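Local coordinates for hemin ABC transporter, periplasmic hemin-binding protein HutB (Vibrio cholerae, PDB 5KHL) that probably binds heme in the periplasm and delivers it to an ABC transporter of the inner membrane for import, at residues Q108-Q116 against A127-Q135. Sequence-based numbering, arbitrary orientation.
Sequences QGLLTRIDQ and AQKLKENVQ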
# COMPACT_ATOMS: atom_id res chain seq x y z
N GLN A 108 1.00 10.63 -8.08
CA GLN A 108 1.88 11.78 -7.83
C GLN A 108 2.37 11.73 -6.38
O GLN A 108 3.45 12.23 -6.07
CB GLN A 108 1.21 13.12 -8.15
CG GLN A 108 -0.15 13.36 -7.51
CD GLN A 108 -1.32 12.80 -8.32
OE1 GLN A 108 -1.23 11.75 -8.98
NE2 GLN A 108 -2.45 13.50 -8.25
N GLY A 109 1.56 11.12 -5.52
CA GLY A 109 1.94 10.94 -4.14
C GLY A 109 3.23 10.13 -4.09
O GLY A 109 4.15 10.48 -3.37
N LEU A 110 3.29 9.06 -4.89
CA LEU A 110 4.49 8.24 -5.00
C LEU A 110 5.70 9.04 -5.51
O LEU A 110 6.78 8.93 -4.96
CB LEU A 110 4.22 7.04 -5.92
CG LEU A 110 5.40 6.15 -6.29
CD1 LEU A 110 6.20 5.74 -5.04
CD2 LEU A 110 4.92 4.90 -7.04
N LEU A 111 5.50 9.83 -6.55
CA LEU A 111 6.59 10.61 -7.11
C LEU A 111 7.09 11.63 -6.08
O LEU A 111 8.29 11.85 -5.96
CB LEU A 111 6.17 11.33 -8.40
CG LEU A 111 5.73 10.49 -9.60
CD1 LEU A 111 5.16 11.39 -10.68
CD2 LEU A 111 6.86 9.66 -10.16
N THR A 112 6.17 12.24 -5.35
CA THR A 112 6.51 13.16 -4.26
C THR A 112 7.25 12.46 -3.11
O THR A 112 8.23 12.99 -2.55
CB THR A 112 5.22 13.84 -3.70
OG1 THR A 112 4.54 14.54 -4.75
CG2 THR A 112 5.54 14.80 -2.58
N ARG A 113 6.78 11.27 -2.76
CA ARG A 113 7.41 10.46 -1.72
C ARG A 113 8.85 10.14 -2.08
O ARG A 113 9.75 10.21 -1.23
CB ARG A 113 6.60 9.18 -1.49
CG ARG A 113 6.74 8.57 -0.08
CD ARG A 113 5.45 7.84 0.37
NE ARG A 113 5.08 6.83 -0.59
CZ ARG A 113 3.97 6.85 -1.33
NH1 ARG A 113 3.08 7.82 -1.20
NH2 ARG A 113 3.77 5.87 -2.18
N ILE A 114 9.09 9.80 -3.34
CA ILE A 114 10.44 9.50 -3.82
C ILE A 114 11.33 10.71 -3.65
O ILE A 114 12.48 10.59 -3.21
CB ILE A 114 10.44 9.03 -5.30
CG1 ILE A 114 9.71 7.69 -5.45
CG2 ILE A 114 11.88 8.87 -5.84
CD1 ILE A 114 9.60 7.22 -6.88
N ASP A 115 10.79 11.89 -3.97
CA ASP A 115 11.55 13.13 -3.80
C ASP A 115 11.86 13.39 -2.33
O ASP A 115 12.99 13.75 -1.99
CB ASP A 115 10.79 14.34 -4.36
CG ASP A 115 10.89 14.46 -5.86
OD1 ASP A 115 10.00 15.12 -6.42
OD2 ASP A 115 11.83 13.92 -6.47
N GLN A 116 10.85 13.20 -1.48
CA GLN A 116 10.98 13.50 -0.05
C GLN A 116 12.05 12.63 0.59
O GLN A 116 12.86 13.13 1.36
CB GLN A 116 9.65 13.31 0.68
CG GLN A 116 8.66 14.48 0.48
CD GLN A 116 7.24 14.12 0.88
OE1 GLN A 116 6.79 12.99 0.66
NE2 GLN A 116 6.53 15.06 1.48
N ALA A 127 16.92 9.59 -7.89
CA ALA A 127 15.50 9.93 -7.87
C ALA A 127 14.93 9.87 -9.26
O ALA A 127 13.94 9.17 -9.50
CB ALA A 127 15.28 11.31 -7.27
N GLN A 128 15.56 10.60 -10.18
CA GLN A 128 15.06 10.69 -11.54
C GLN A 128 14.96 9.32 -12.15
O GLN A 128 13.90 8.95 -12.65
CB GLN A 128 15.95 11.61 -12.39
CG GLN A 128 15.41 13.04 -12.52
CD GLN A 128 14.92 13.62 -11.19
OE1 GLN A 128 13.83 14.19 -11.10
NE2 GLN A 128 15.74 13.50 -10.15
N LYS A 129 16.02 8.53 -12.08
CA LYS A 129 15.97 7.21 -12.68
C LYS A 129 14.88 6.32 -12.07
O LYS A 129 14.27 5.53 -12.78
CB LYS A 129 17.34 6.53 -12.58
CG LYS A 129 18.13 6.61 -13.89
CD LYS A 129 17.28 6.08 -15.06
CE LYS A 129 18.04 6.11 -16.39
NZ LYS A 129 17.36 5.22 -17.39
N LEU A 130 14.62 6.48 -10.77
CA LEU A 130 13.56 5.70 -10.12
C LEU A 130 12.17 6.26 -10.42
O LEU A 130 11.22 5.51 -10.66
CB LEU A 130 13.80 5.64 -8.60
CG LEU A 130 12.69 4.89 -7.83
CD1 LEU A 130 12.67 3.42 -8.18
CD2 LEU A 130 12.82 5.07 -6.34
N LYS A 131 12.04 7.58 -10.43
CA LYS A 131 10.76 8.18 -10.79
C LYS A 131 10.47 7.84 -12.24
O LYS A 131 9.33 7.62 -12.62
CB LYS A 131 10.77 9.69 -10.57
CG LYS A 131 11.04 10.10 -9.13
CD LYS A 131 10.43 11.45 -8.81
CE LYS A 131 11.15 12.57 -9.50
NZ LYS A 131 10.53 13.85 -9.13
N GLU A 132 11.53 7.77 -13.04
CA GLU A 132 11.41 7.40 -14.43
C GLU A 132 10.91 5.98 -14.60
O GLU A 132 10.03 5.74 -15.41
CB GLU A 132 12.74 7.56 -15.17
CG GLU A 132 13.04 8.97 -15.58
CD GLU A 132 14.44 9.11 -16.14
OE1 GLU A 132 14.96 8.08 -16.63
OE2 GLU A 132 15.02 10.22 -16.07
N ASN A 133 11.47 5.04 -13.85
CA ASN A 133 10.96 3.68 -13.94
C ASN A 133 9.51 3.66 -13.50
O ASN A 133 8.67 3.00 -14.13
CB ASN A 133 11.77 2.70 -13.09
CG ASN A 133 11.28 1.26 -13.25
OD1 ASN A 133 11.10 0.53 -12.27
ND2 ASN A 133 11.05 0.85 -14.50
N VAL A 134 9.21 4.41 -12.44
CA VAL A 134 7.86 4.45 -11.92
C VAL A 134 6.87 4.91 -12.97
O VAL A 134 5.79 4.31 -13.13
CB VAL A 134 7.76 5.38 -10.69
CG1 VAL A 134 6.33 5.82 -10.48
CG2 VAL A 134 8.28 4.67 -9.45
N GLN A 135 7.24 5.95 -13.71
CA GLN A 135 6.37 6.47 -14.77
C GLN A 135 6.28 5.49 -15.94
O GLN A 135 5.19 5.21 -16.42
CB GLN A 135 6.84 7.84 -15.25
CG GLN A 135 5.68 8.76 -15.60
CD GLN A 135 4.92 9.24 -14.37
OE1 GLN A 135 5.46 9.95 -13.53
NE2 GLN A 135 3.64 8.87 -14.26
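Lys131 NZ sits across the mouth of the Asp115 carboxylate, 3.0 Å from OD2, which it meets on the syn side 21° out of the carboxylate plane; a second bond of this salt bridge, from NZ to OD1, is weak. Lys131 CD lies 3.6 Å from Leu111 O, an oxygen already accepting the helical bond from Asp115 N; beyond CD a bend at chi3 (-70°) turns CE and NZ to the carboxylate. Further back along the lysine chain, CG lies 3.6 Å from Ile114 CG2. Here segments 108-116 and 127-135 run antiparallel, 164° between their axes, the second belonging to helix 125-143, the long helix that bridges the two lobes in this periplasmic binding protein fold, and Ile114 is a knob in the hole formed by Ala127, Leu130, Lys131 and Val134. Its CD1 meets Val134 CG2 tip to tip at 3.9 Å, while Leu110 CD2 reaches Val134 CG1. Leu256 and Leu259 of helix 256-269 also touch Val134. At the far end Gln135 crosses Leu111 at about a right angle, OE1 lying 3.2 Å from CD1. On helix 107-120, Gln108 O accepts from Thr112 N and, from the opposite face of its carbonyl plane, Thr112 OG1.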